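Local structure of cytosol aminopeptidase (Coxiella burnetii, 3IJ3) at residues 352-357 with 443-448; 242-247 with 347-352; 373-378 with 395-400. The protein probably removes amino-terminal residues from peptides, as a manganese-dependent metalloaminopeptidase of the peptidase M17 family. All coordinates share one frame; numbering follows the deposited sequence.

Contact 1. Residues 352-357 with 443-448; sequences DLIIDF and IPWAHF
Asp356 reaches across to two aromatic N-H groups of the neighbouring strand, one for each carboxylate oxygen. Trp445 NE1 points its hydrogen at Asp356 OD2, 2.8 Å away and close to the indole plane; the oxygen is approached on its anti side, somewhat out of the carboxylate plane. His447 ND1 donates to Asp356 OD1, although the modelled 2.3 Å between them is doubtfully short. The carboxylate gets there because CG takes the crowded position between the backbone N and the carbonyl carbon (chi1 80°). It is turned 38° from the indole plane; the Trp445 bond limits its rotation, the imidazole only as far as that doubtful distance can be trusted.

The backbones pair in parallel. Ile354 N donates to Pro444 O at 3.0 Å and Ile354 O receives Ala446 N, while Asp356 N donates to Ala446 O and Asp356 O receives Phe448 N at 2.8 Å.

Apolar contacts occur on both faces. On the same face as Asp356, nearer the start of the strands, Ile354 CD1 meets Ile443 CG2 at 3.8 Å. On the other face the rings of Phe357 and Phe448 lie side by side, nearly parallel at 13° but so offset that little of one ring lies over the other, centroids 5.3 Å apart; Ile355 CG2 touches the edge of the Phe448 ring at CD2 (3.8 Å).

In the mixed sheet of the catalytic domain, strand 244-252 flanks 353-359 and strand 374-377 flanks 445-454. Helix 470-481 covers the Ile355 and Phe448 face, helices 335-347 and 427-436 that of Ile354, Trp445 and His447.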
ATOM      1  N   ASP A 352      30.132  -5.350  37.111  1.00 16.32           N
ATOM      2  CA  ASP A 352      30.411  -3.920  37.284  1.00 16.01           C
ATOM      3  C   ASP A 352      29.790  -3.089  36.159  1.00 15.58           C
ATOM      4  O   ASP A 352      29.441  -1.917  36.363  1.00 15.31           O
ATOM      5  CB  ASP A 352      31.921  -3.672  37.313  1.00 17.07           C
ATOM      6  CG  ASP A 352      32.287  -2.309  37.860  1.00 20.30           C
ATOM      7  OD1 ASP A 352      31.851  -1.985  38.982  1.00 19.72           O
ATOM      8  OD2 ASP A 352      33.074  -1.576  37.226  1.00 21.90           O
ATOM      9  N   LEU A 353      29.643  -3.705  34.978  1.00 16.02           N
ATOM     10  CA  LEU A 353      29.112  -3.041  33.792  1.00 14.44           C
ATOM     11  C   LEU A 353      28.596  -4.044  32.776  1.00 15.57           C
ATOM     12  O   LEU A 353      29.190  -5.114  32.610  1.00 15.39           O
ATOM     13  CB  LEU A 353      30.251  -2.248  33.101  1.00 14.32           C
ATOM     14  CG  LEU A 353      29.928  -1.577  31.763  1.00 15.17           C
ATOM     15  CD1 LEU A 353      28.928  -0.439  31.969  1.00 15.48           C
ATOM     16  CD2 LEU A 353      31.250  -1.070  31.154  1.00 16.53           C
ATOM     17  N   ILE A 354      27.480  -3.708  32.145  1.00 13.97           N
ATOM     18  CA  ILE A 354      26.932  -4.487  31.032  1.00 12.75           C
ATOM     19  C   ILE A 354      26.795  -3.530  29.854  1.00 13.98           C
ATOM     20  O   ILE A 354      26.263  -2.425  30.024  1.00 14.52           O
ATOM     21  CB  ILE A 354      25.537  -5.089  31.306  1.00 13.48           C
ATOM     22  CG1 ILE A 354      25.574  -5.990  32.540  1.00 14.16           C
ATOM     23  CG2 ILE A 354      25.023  -5.858  30.023  1.00 13.31           C
ATOM     24  CD1 ILE A 354      24.173  -6.512  32.992  1.00 16.69           C
ATOM     25  N   ILE A 355      27.274  -3.927  28.674  1.00 14.84           N
ATOM     26  CA  ILE A 355      27.089  -3.116  27.471  1.00 15.64           C
ATOM     27  C   ILE A 355      26.521  -4.023  26.409  1.00 16.26           C
ATOM     28  O   ILE A 355      27.070  -5.117  26.140  1.00 16.91           O
ATOM     29  CB  ILE A 355      28.381  -2.507  26.918  1.00 15.45           C
ATOM     30  CG1 ILE A 355      29.038  -1.576  27.939  1.00 19.08           C
ATOM     31  CG2 ILE A 355      28.076  -1.721  25.600  1.00 16.68           C
ATOM     32  CD1 ILE A 355      30.349  -1.028  27.480  1.00 22.87           C
ATOM     33  N   ASP A 356      25.388  -3.628  25.833  1.00 16.24           N
ATOM     34  CA  ASP A 356      24.808  -4.388  24.720  1.00 16.49           C
ATOM     35  C   ASP A 356      24.817  -3.586  23.418  1.00 16.25           C
ATOM     36  O   ASP A 356      24.788  -2.348  23.415  1.00 15.11           O
ATOM     37  CB  ASP A 356      23.439  -4.999  25.033  1.00 19.38           C
ATOM     38  CG  ASP A 356      22.302  -4.047  24.934  1.00 24.10           C
ATOM     39  OD1 ASP A 356      21.968  -3.638  23.786  1.00 29.77           O
ATOM     40  OD2 ASP A 356      21.649  -3.792  25.985  1.00 24.93           O
ATOM     41  N   PHE A 357      24.922  -4.326  22.320  1.00 16.31           N
ATOM     42  CA  PHE A 357      24.938  -3.763  20.968  1.00 15.80           C
ATOM     43  C   PHE A 357      23.851  -4.473  20.197  1.00 15.75           C
ATOM     44  O   PHE A 357      23.802  -5.715  20.175  1.00 15.75           O
ATOM     45  CB  PHE A 357      26.263  -4.006  20.271  1.00 16.24           C
ATOM     46  CG  PHE A 357      27.422  -3.279  20.890  1.00 16.70           C
ATOM     47  CD1 PHE A 357      27.731  -1.989  20.489  1.00 17.70           C
ATOM     48  CD2 PHE A 357      28.197  -3.889  21.841  1.00 21.26           C
ATOM     49  CE1 PHE A 357      28.810  -1.319  21.033  1.00 18.59           C
ATOM     50  CE2 PHE A 357      29.279  -3.212  22.425  1.00 22.16           C
ATOM     51  CZ  PHE A 357      29.584  -1.938  22.012  1.00 21.54           C
ATOM     52  N   ILE A 443      22.701  -2.075  38.454  1.00 17.37           N
ATOM     53  CA  ILE A 443      23.799  -2.572  37.634  1.00 16.83           C
ATOM     54  C   ILE A 443      24.002  -1.573  36.490  1.00 16.31           C
ATOM     55  O   ILE A 443      23.101  -1.395  35.685  1.00 16.63           O
ATOM     56  CB  ILE A 443      23.462  -3.962  37.047  1.00 15.80           C
ATOM     57  CG1 ILE A 443      23.243  -4.981  38.168  1.00 19.47           C
ATOM     58  CG2 ILE A 443      24.571  -4.441  36.100  1.00 16.58           C
ATOM     59  CD1 ILE A 443      22.628  -6.321  37.684  1.00 20.71           C
ATOM     60  N   PRO A 444      25.185  -0.941  36.401  1.00 15.13           N
ATOM     61  CA  PRO A 444      25.410   0.034  35.307  1.00 14.22           C
ATOM     62  C   PRO A 444      25.280  -0.664  33.958  1.00 14.40           C
ATOM     63  O   PRO A 444      25.951  -1.670  33.708  1.00 14.12           O
ATOM     64  CB  PRO A 444      26.838   0.526  35.566  1.00 14.91           C
ATOM     65  CG  PRO A 444      27.039   0.302  36.993  1.00 15.76           C
ATOM     66  CD  PRO A 444      26.340  -0.977  37.313  1.00 15.49           C
ATOM     67  N   TRP A 445      24.390  -0.147  33.122  1.00 13.65           N
ATOM     68  CA  TRP A 445      24.076  -0.769  31.820  1.00 13.52           C
ATOM     69  C   TRP A 445      23.911   0.250  30.700  1.00 13.51           C
ATOM     70  O   TRP A 445      23.166   1.236  30.843  1.00 14.48           O
ATOM     71  CB  TRP A 445      22.788  -1.614  31.993  1.00 13.25           C
ATOM     72  CG  TRP A 445      22.120  -2.024  30.722  1.00 13.23           C
ATOM     73  CD1 TRP A 445      22.622  -2.838  29.736  1.00 18.14           C
ATOM     74  CD2 TRP A 445      20.793  -1.662  30.307  1.00 13.63           C
ATOM     75  NE1 TRP A 445      21.688  -2.978  28.708  1.00 17.03           N
ATOM     76  CE2 TRP A 445      20.559  -2.270  29.046  1.00 15.76           C
ATOM     77  CE3 TRP A 445      19.779  -0.875  30.873  1.00 18.22           C
ATOM     78  CZ2 TRP A 445      19.359  -2.112  28.349  1.00 15.73           C
ATOM     79  CZ3 TRP A 445      18.567  -0.714  30.146  1.00 19.04           C
ATOM     80  CH2 TRP A 445      18.392  -1.331  28.904  1.00 17.46           C
ATOM     81  N   ALA A 446      24.592  -0.001  29.576  1.00 13.97           N
ATOM     82  CA  ALA A 446      24.503   0.833  28.395  1.00 14.60           C
ATOM     83  C   ALA A 446      24.040  -0.062  27.242  1.00 14.20           C
ATOM     84  O   ALA A 446      24.511  -1.202  27.101  1.00 14.22           O
ATOM     85  CB  ALA A 446      25.875   1.492  28.036  1.00 14.00           C
ATOM     86  N   HIS A 447      23.100   0.450  26.464  1.00 13.13           N
ATOM     87  CA  HIS A 447      22.546  -0.238  25.295  1.00 13.31           C
ATOM     88  C   HIS A 447      22.760   0.650  24.087  1.00 12.81           C
ATOM     89  O   HIS A 447      22.353   1.824  24.083  1.00 14.11           O
ATOM     90  CB  HIS A 447      21.060  -0.495  25.523  1.00 14.60           C
ATOM     91  CG  HIS A 447      20.276  -0.773  24.278  1.00 19.59           C
ATOM     92  ND1 HIS A 447      20.351  -1.966  23.594  1.00 23.65           N
ATOM     93  CD2 HIS A 447      19.335  -0.035  23.644  1.00 24.05           C
ATOM     94  CE1 HIS A 447      19.552  -1.916  22.547  1.00 19.34           C
ATOM     95  NE2 HIS A 447      18.900  -0.770  22.571  1.00 27.95           N
ATOM     96  N   PHE A 448      23.375   0.075  23.056  1.00 13.50           N
ATOM     97  CA  PHE A 448      23.643   0.761  21.831  1.00 13.65           C
ATOM     98  C   PHE A 448      22.786   0.212  20.693  1.00 14.18           C
ATOM     99  O   PHE A 448      22.771  -1.026  20.448  1.00 16.27           O
ATOM    100  CB  PHE A 448      25.111   0.617  21.401  1.00 14.14           C
ATOM    101  CG  PHE A 448      26.048   1.444  22.193  1.00 16.43           C
ATOM    102  CD1 PHE A 448      26.333   2.738  21.802  1.00 19.95           C
ATOM    103  CD2 PHE A 448      26.648   0.948  23.329  1.00 17.32           C
ATOM    104  CE1 PHE A 448      27.205   3.518  22.550  1.00 18.68           C
ATOM    105  CE2 PHE A 448      27.532   1.732  24.077  1.00 17.82           C
ATOM    106  CZ  PHE A 448      27.798   3.001  23.687  1.00 17.66           C
TER

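Contact 2. Residues 242-247 with 347-352; sequences APKVTL and VKEDPD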
ATOM      1  N   ALA A 242      39.198  -9.532  38.900  1.00 21.49           N
ATOM      2  CA  ALA A 242      39.034  -8.213  38.283  1.00 20.27           C
ATOM      3  C   ALA A 242      37.560  -7.826  38.122  1.00 18.82           C
ATOM      4  O   ALA A 242      36.689  -8.687  38.152  1.00 18.26           O
ATOM      5  CB  ALA A 242      39.721  -8.197  36.896  1.00 20.60           C
ATOM      6  N   PRO A 243      37.280  -6.522  37.929  1.00 18.46           N
ATOM      7  CA  PRO A 243      35.892  -6.089  37.755  1.00 18.01           C
ATOM      8  C   PRO A 243      35.266  -6.756  36.559  1.00 17.39           C
ATOM      9  O   PRO A 243      35.903  -6.859  35.529  1.00 16.50           O
ATOM     10  CB  PRO A 243      36.011  -4.578  37.507  1.00 18.79           C
ATOM     11  CG  PRO A 243      37.332  -4.204  38.060  1.00 20.10           C
ATOM     12  CD  PRO A 243      38.215  -5.388  37.850  1.00 19.52           C
ATOM     13  N   LYS A 244      34.011  -7.169  36.703  1.00 14.84           N
ATOM     14  CA  LYS A 244      33.314  -7.849  35.636  1.00 16.53           C
ATOM     15  C   LYS A 244      32.700  -6.875  34.639  1.00 15.56           C
ATOM     16  O   LYS A 244      31.892  -6.026  35.003  1.00 15.90           O
ATOM     17  CB  LYS A 244      32.229  -8.761  36.202  1.00 15.93           C
ATOM     18  CG  LYS A 244      32.727  -9.984  36.957  1.00 19.05           C
ATOM     19  CD  LYS A 244      31.527 -10.806  37.449  1.00 20.07           C
ATOM     20  CE  LYS A 244      31.933 -12.173  38.010  1.00 25.51           C
ATOM     21  NZ  LYS A 244      32.791 -12.062  39.177  1.00 22.25           N
ATOM     22  N   VAL A 245      33.121  -6.994  33.385  1.00 15.23           N
ATOM     23  CA  VAL A 245      32.558  -6.219  32.270  1.00 14.77           C
ATOM     24  C   VAL A 245      31.949  -7.269  31.365  1.00 15.29           C
ATOM     25  O   VAL A 245      32.674  -8.158  30.885  1.00 14.18           O
ATOM     26  CB  VAL A 245      33.622  -5.419  31.521  1.00 14.87           C
ATOM     27  CG1 VAL A 245      33.025  -4.778  30.232  1.00 15.81           C
ATOM     28  CG2 VAL A 245      34.237  -4.368  32.447  1.00 14.28           C
ATOM     29  N   THR A 246      30.636  -7.180  31.136  1.00 14.39           N
ATOM     30  CA  THR A 246      29.921  -8.143  30.316  1.00 14.75           C
ATOM     31  C   THR A 246      29.342  -7.460  29.087  1.00 14.52           C
ATOM     32  O   THR A 246      28.626  -6.434  29.197  1.00 14.60           O
ATOM     33  CB  THR A 246      28.799  -8.869  31.118  1.00 15.18           C
ATOM     34  OG1 THR A 246      29.377  -9.560  32.238  1.00 15.70           O
ATOM     35  CG2 THR A 246      27.985  -9.883  30.193  1.00 14.60           C
ATOM     36  N   LEU A 247      29.665  -8.023  27.916  1.00 14.51           N
ATOM     37  CA  LEU A 247      29.234  -7.518  26.632  1.00 15.41           C
ATOM     38  C   LEU A 247      28.186  -8.470  26.064  1.00 15.76           C
ATOM     39  O   LEU A 247      28.336  -9.692  26.146  1.00 16.17           O
ATOM     40  CB  LEU A 247      30.414  -7.451  25.670  1.00 14.46           C
ATOM     41  CG  LEU A 247      31.659  -6.694  26.151  1.00 15.15           C
ATOM     42  CD1 LEU A 247      32.761  -6.717  25.036  1.00 14.72           C
ATOM     43  CD2 LEU A 247      31.329  -5.262  26.594  1.00 15.59           C
ATOM     44  N   VAL A 347      23.037 -10.406  34.316  1.00 16.56           N
ATOM     45  CA  VAL A 347      22.766  -9.754  35.606  1.00 17.70           C
ATOM     46  C   VAL A 347      22.976 -10.656  36.832  1.00 18.11           C
ATOM     47  O   VAL A 347      23.247 -10.157  37.917  1.00 18.52           O
ATOM     48  CB  VAL A 347      21.345  -9.106  35.677  1.00 19.07           C
ATOM     49  CG1 VAL A 347      21.213  -7.960  34.675  1.00 17.68           C
ATOM     50  CG2 VAL A 347      20.278 -10.133  35.521  1.00 22.18           C
ATOM     51  N   LYS A 348      22.850 -11.971  36.659  1.00 19.67           N
ATOM     52  CA  LYS A 348      23.019 -12.918  37.764  1.00 20.64           C
ATOM     53  C   LYS A 348      24.359 -12.792  38.481  1.00 20.87           C
ATOM     54  O   LYS A 348      24.450 -13.078  39.668  1.00 21.94           O
ATOM     55  CB  LYS A 348      22.846 -14.360  37.281  1.00 22.72           C
ATOM     56  CG  LYS A 348      21.429 -14.732  36.877  1.00 25.05           C
ATOM     57  CD  LYS A 348      21.366 -16.196  36.440  1.00 32.11           C
ATOM     58  CE  LYS A 348      19.968 -16.599  35.977  1.00 36.03           C
ATOM     59  NZ  LYS A 348      18.945 -16.629  37.077  1.00 38.99           N
ATOM     60  N   GLU A 349      25.393 -12.363  37.768  1.00 20.53           N
ATOM     61  CA  GLU A 349      26.731 -12.201  38.349  1.00 20.46           C
ATOM     62  C   GLU A 349      26.971 -10.837  39.008  1.00 19.42           C
ATOM     63  O   GLU A 349      28.072 -10.589  39.518  1.00 20.50           O
ATOM     64  CB  GLU A 349      27.794 -12.387  37.251  1.00 20.87           C
ATOM     65  CG  GLU A 349      27.843 -13.772  36.664  1.00 23.09           C
ATOM     66  CD  GLU A 349      28.970 -13.956  35.669  1.00 27.62           C
ATOM     67  OE1 GLU A 349      29.142 -13.082  34.784  1.00 23.45           O
ATOM     68  OE2 GLU A 349      29.654 -15.011  35.744  1.00 29.30           O
ATOM     69  N   ASP A 350      25.977  -9.945  38.980  1.00 18.58           N
ATOM     70  CA  ASP A 350      26.122  -8.593  39.528  1.00 19.48           C
ATOM     71  C   ASP A 350      27.423  -7.943  38.984  1.00 18.40           C
ATOM     72  O   ASP A 350      28.308  -7.528  39.746  1.00 17.95           O
ATOM     73  CB  ASP A 350      26.134  -8.603  41.063  1.00 20.30           C
ATOM     74  CG  ASP A 350      26.006  -7.207  41.648  1.00 24.27           C
ATOM     75  OD1 ASP A 350      25.463  -6.319  40.949  1.00 25.29           O
ATOM     76  OD2 ASP A 350      26.454  -6.993  42.794  1.00 27.06           O
ATOM     77  N   PRO A 351      27.538  -7.868  37.656  1.00 17.31           N
ATOM     78  CA  PRO A 351      28.736  -7.329  37.046  1.00 17.27           C
ATOM     79  C   PRO A 351      28.904  -5.842  37.284  1.00 17.53           C
ATOM     80  O   PRO A 351      27.929  -5.149  37.627  1.00 16.16           O
ATOM     81  CB  PRO A 351      28.532  -7.634  35.547  1.00 17.72           C
ATOM     82  CG  PRO A 351      27.074  -7.657  35.354  1.00 17.26           C
ATOM     83  CD  PRO A 351      26.486  -8.137  36.666  1.00 17.48           C
ATOM     84  N   ASP A 352      30.132  -5.350  37.111  1.00 16.32           N
ATOM     85  CA  ASP A 352      30.411  -3.920  37.284  1.00 16.01           C
ATOM     86  C   ASP A 352      29.790  -3.089  36.159  1.00 15.58           C
ATOM     87  O   ASP A 352      29.441  -1.917  36.363  1.00 15.31           O
ATOM     88  CB  ASP A 352      31.921  -3.672  37.313  1.00 17.07           C
ATOM     89  CG  ASP A 352      32.287  -2.309  37.860  1.00 20.30           C
ATOM     90  OD1 ASP A 352      31.851  -1.985  38.982  1.00 19.72           O
ATOM     91  OD2 ASP A 352      33.074  -1.576  37.226  1.00 21.90           O
TER
HETATM   92  O   HOH W   1      27.784 -11.122  33.706  1.00 18.51           O
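Lys244 lays its aliphatic chain across Glu349 at about a right angle, where the turn after helix 335-347 swings back to the sheet of this alpha/beta catalytic domain. That turn is a type I beta turn from Val347 to Asp350, closed by Asp350 N to Val347 O at 2.9 Å; Asp350 then leaves helical geometry with positive phi and hands the chain on through Pro351 to strand 353-359, the parallel neighbour of strand 244-252.

Lys244 touches with its methylenes. CB packs on Pro351 CB at 3.9 Å, and CD, further out, comes to 4.1 Å from Glu349 CB. The chain stays extended until a bend at the last torsion (chi4 62°), and NZ remains 5.5 Å from Glu349 OE2, too far for a salt bridge. The carboxylate finds its charge partners elsewhere: OE2 pairs with Lys236 and OE1 with Arg297, an arrangement that would probably keep Glu349 ionised.

Thr246 points toward the turn from the same side of its strand as Lys244. A chi1 of -59° sets its OG1 anti to the carbonyl carbon, where it lies 3.9 Å from Pro351 CB. Asp352 N gives Lys244 O one weak, bent hydrogen bond of 2.8 Å. Between Thr246 and Glu349 there is no direct bond; a single water accepts from Thr246 OG1 at 2.7 Å and donates to Glu349 OE1 at 2.6 Å.

Contact 3. Residues 373-378 with 395-400; sequences PALFAN and DPLWRL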
ATOM      1  N   PRO A 373      24.972   6.282  16.122  1.00 14.96           N
ATOM      2  CA  PRO A 373      24.458   5.286  17.083  1.00 15.26           C
ATOM      3  C   PRO A 373      23.729   5.899  18.258  1.00 15.34           C
ATOM      4  O   PRO A 373      24.160   6.932  18.781  1.00 15.22           O
ATOM      5  CB  PRO A 373      25.729   4.633  17.603  1.00 16.57           C
ATOM      6  CG  PRO A 373      26.707   4.759  16.459  1.00 16.66           C
ATOM      7  CD  PRO A 373      26.393   6.051  15.797  1.00 15.21           C
ATOM      8  N   ALA A 374      22.625   5.274  18.650  1.00 14.21           N
ATOM      9  CA  ALA A 374      21.863   5.682  19.801  1.00 14.37           C
ATOM     10  C   ALA A 374      22.368   4.978  21.043  1.00 13.92           C
ATOM     11  O   ALA A 374      22.568   3.761  21.047  1.00 14.60           O
ATOM     12  CB  ALA A 374      20.389   5.333  19.600  1.00 14.63           C
ATOM     13  N   LEU A 375      22.544   5.752  22.102  1.00 14.12           N
ATOM     14  CA  LEU A 375      22.964   5.251  23.401  1.00 15.16           C
ATOM     15  C   LEU A 375      21.859   5.414  24.407  1.00 13.94           C
ATOM     16  O   LEU A 375      21.263   6.504  24.525  1.00 14.28           O
ATOM     17  CB  LEU A 375      24.159   6.039  23.937  1.00 14.50           C
ATOM     18  CG  LEU A 375      24.555   5.866  25.425  1.00 16.95           C
ATOM     19  CD1 LEU A 375      25.063   4.411  25.746  1.00 15.08           C
ATOM     20  CD2 LEU A 375      25.611   6.895  25.839  1.00 15.04           C
ATOM     21  N   PHE A 376      21.558   4.337  25.108  1.00 15.09           N
ATOM     22  CA  PHE A 376      20.665   4.375  26.256  1.00 14.79           C
ATOM     23  C   PHE A 376      21.479   3.885  27.452  1.00 15.00           C
ATOM     24  O   PHE A 376      22.265   2.944  27.343  1.00 15.26           O
ATOM     25  CB  PHE A 376      19.451   3.459  26.100  1.00 14.85           C
ATOM     26  CG  PHE A 376      18.520   3.832  24.972  1.00 15.19           C
ATOM     27  CD1 PHE A 376      17.360   4.569  25.226  1.00 14.84           C
ATOM     28  CD2 PHE A 376      18.810   3.473  23.657  1.00 16.33           C
ATOM     29  CE1 PHE A 376      16.489   4.892  24.188  1.00 14.76           C
ATOM     30  CE2 PHE A 376      17.940   3.806  22.616  1.00 15.68           C
ATOM     31  CZ  PHE A 376      16.786   4.483  22.879  1.00 14.68           C
ATOM     32  N   ALA A 377      21.265   4.485  28.619  1.00 14.65           N
ATOM     33  CA  ALA A 377      21.950   4.027  29.806  1.00 14.03           C
ATOM     34  C   ALA A 377      21.081   4.273  31.035  1.00 13.77           C
ATOM     35  O   ALA A 377      20.415   5.307  31.146  1.00 12.86           O
ATOM     36  CB  ALA A 377      23.314   4.688  29.960  1.00 15.19           C
ATOM     37  N   ASN A 378      21.091   3.300  31.940  1.00 12.89           N
ATOM     38  CA  ASN A 378      20.292   3.365  33.159  1.00 14.08           C
ATOM     39  C   ASN A 378      20.906   4.171  34.277  1.00 15.75           C
ATOM     40  O   ASN A 378      20.248   4.383  35.311  1.00 17.76           O
ATOM     41  CB  ASN A 378      19.904   1.977  33.659  1.00 14.31           C
ATOM     42  CG  ASN A 378      21.078   1.171  34.170  1.00 15.76           C
ATOM     43  OD1 ASN A 378      22.226   1.602  34.084  1.00 15.27           O
ATOM     44  ND2 ASN A 378      20.791  -0.033  34.708  1.00 15.16           N
ATOM     45  N   ASP A 395      34.073   9.525  17.565  1.00 21.75           N
ATOM     46  CA  ASP A 395      33.339   8.336  17.175  1.00 21.01           C
ATOM     47  C   ASP A 395      31.936   8.672  17.683  1.00 20.90           C
ATOM     48  O   ASP A 395      31.643   8.483  18.856  1.00 20.47           O
ATOM     49  CB  ASP A 395      33.925   7.110  17.855  1.00 21.04           C
ATOM     50  CG  ASP A 395      33.247   5.831  17.453  1.00 23.10           C
ATOM     51  OD1 ASP A 395      32.557   5.790  16.406  1.00 22.20           O
ATOM     52  OD2 ASP A 395      33.455   4.835  18.190  1.00 23.25           O
ATOM     53  N   PRO A 396      31.084   9.196  16.800  1.00 19.67           N
ATOM     54  CA  PRO A 396      29.811   9.748  17.266  1.00 19.03           C
ATOM     55  C   PRO A 396      28.783   8.808  17.860  1.00 17.55           C
ATOM     56  O   PRO A 396      28.647   7.682  17.427  1.00 16.97           O
ATOM     57  CB  PRO A 396      29.222  10.445  16.024  1.00 19.72           C
ATOM     58  CG  PRO A 396      30.014  10.046  14.884  1.00 22.68           C
ATOM     59  CD  PRO A 396      31.299   9.386  15.356  1.00 20.08           C
ATOM     60  N   LEU A 397      28.081   9.335  18.859  1.00 16.81           N
ATOM     61  CA  LEU A 397      26.986   8.666  19.511  1.00 16.84           C
ATOM     62  C   LEU A 397      26.099   9.753  20.112  1.00 15.34           C
ATOM     63  O   LEU A 397      26.544  10.898  20.298  1.00 15.60           O
ATOM     64  CB  LEU A 397      27.475   7.647  20.538  1.00 19.02           C
ATOM     65  CG  LEU A 397      28.225   8.016  21.774  1.00 22.38           C
ATOM     66  CD1 LEU A 397      27.234   8.427  22.858  1.00 25.82           C
ATOM     67  CD2 LEU A 397      29.080   6.824  22.271  1.00 21.99           C
ATOM     68  N   TRP A 398      24.848   9.398  20.393  1.00 14.56           N
ATOM     69  CA  TRP A 398      23.918  10.356  20.954  1.00 12.95           C
ATOM     70  C   TRP A 398      22.997   9.640  21.905  1.00 11.96           C
ATOM     71  O   TRP A 398      22.443   8.601  21.574  1.00 13.47           O
ATOM     72  CB  TRP A 398      23.107  11.053  19.840  1.00 13.84           C
ATOM     73  CG  TRP A 398      22.369  12.269  20.339  1.00 14.89           C
ATOM     74  CD1 TRP A 398      21.049  12.344  20.772  1.00 12.82           C
ATOM     75  CD2 TRP A 398      22.918  13.560  20.527  1.00 13.89           C
ATOM     76  NE1 TRP A 398      20.783  13.606  21.195  1.00 12.29           N
ATOM     77  CE2 TRP A 398      21.901  14.377  21.059  1.00 13.99           C
ATOM     78  CE3 TRP A 398      24.183  14.119  20.295  1.00 14.60           C
ATOM     79  CZ2 TRP A 398      22.099  15.726  21.333  1.00 14.84           C
ATOM     80  CZ3 TRP A 398      24.381  15.460  20.588  1.00 15.93           C
ATOM     81  CH2 TRP A 398      23.346  16.245  21.099  1.00 17.65           C
ATOM     82  N   ARG A 399      22.769  10.241  23.067  1.00 11.80           N
ATOM     83  CA  ARG A 399      21.914   9.600  24.064  1.00 12.52           C
ATOM     84  C   ARG A 399      20.417   9.816  23.782  1.00 13.16           C
ATOM     85  O   ARG A 399      19.986  10.947  23.453  1.00 13.24           O
ATOM     86  CB  ARG A 399      22.227  10.137  25.452  1.00 13.08           C
ATOM     87  CG  ARG A 399      21.591   9.306  26.575  1.00 15.38           C
ATOM     88  CD  ARG A 399      21.739   9.945  27.958  1.00 16.74           C
ATOM     89  NE  ARG A 399      21.334   9.017  29.009  1.00 15.45           N
ATOM     90  CZ  ARG A 399      21.362   9.313  30.307  1.00 14.99           C
ATOM     91  NH1 ARG A 399      21.770  10.505  30.708  1.00 15.59           N
ATOM     92  NH2 ARG A 399      20.977   8.407  31.201  1.00 18.81           N
ATOM     93  N   LEU A 400      19.653   8.729  23.912  1.00 13.34           N
ATOM     94  CA  LEU A 400      18.192   8.759  23.845  1.00 12.45           C
ATOM     95  C   LEU A 400      17.705   8.320  25.232  1.00 13.74           C
ATOM     96  O   LEU A 400      18.422   7.641  25.956  1.00 14.03           O
ATOM     97  CB  LEU A 400      17.634   7.890  22.722  1.00 14.42           C
ATOM     98  CG  LEU A 400      17.915   8.410  21.300  1.00 12.81           C
ATOM     99  CD1 LEU A 400      17.282   7.428  20.272  1.00 12.49           C
ATOM    100  CD2 LEU A 400      17.392   9.810  21.077  1.00 16.54           C
TER
HETATM  101  O   HOH W   2      19.453   6.822  28.434  1.00 12.47           O
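Arg399 starts its run along the neighbouring strand at CB, 3.9 Å from Leu375 O, and CG comes closer to the same carbonyl oxygen, at 3.5 Å. With CG anti to the backbone N (chi1 -168°) and every later torsion extended, the chain reaches down the strand toward Ala377. NE gives its hydrogen to a water at 2.9 Å. That water also accepts from Ala377 N and donates to Leu400 O, so it carries three bonds and bridges the two segments at the end of the pairing. At the tip, NH2 donates to Ala377 O at 3.2 Å; the oxygen lies nearly in the guanidinium plane, on its edge, though the donor stands above the plane of the carbonyl. NH2 also forms a salt bridge with Asp380, at the start of helix 380-393.

That helix is the connection of a beta-alpha-beta unit: strand 374-377, helix 380-393, then the short parallel strand 398-399. The pairing rests on three backbone bonds, Trp398 N to Pro373 O, Leu375 N to Trp398 O and Leu400 N to Leu375 O, the last 2.8 Å long.

Packing differs on the two sides. Toward the helix, Leu375 CD2 meets Leu397 CD1 at 3.7 Å. On the opposite side Leu400 crosses Phe376 obliquely, its CB 3.5 Å from Phe376 CZ, and its CD1 touches Ala374 CB. Beyond this pair lies a second subunit: Leu400 packs on Leu400 of that chain, and Trp398 NE1 bonds to Arg399 O of the same neighbour, with the reciprocal bond returned.

In the fold
From the N terminus, strand 244-252 comes first, and contact 2 closes the earliest loop, about a hundred residues long, when the turn after helix 335-347 returns to it. Asp352 ends that contact and begins contact 1, so the two run in series, and strand 353-359 is gripped by 244-252 on one side. Contact 3 then forms within the loop that contact 1 will close: strand 374-377 and residues 395-400 pair after helix 380-393 has linked them. When 443-448 arrives, it slots between strands 353-359 and 374-377, parallel to the first and antiparallel to the second. Contacts 2 and 3 do not touch; one continuous sheet joins them through contact 1.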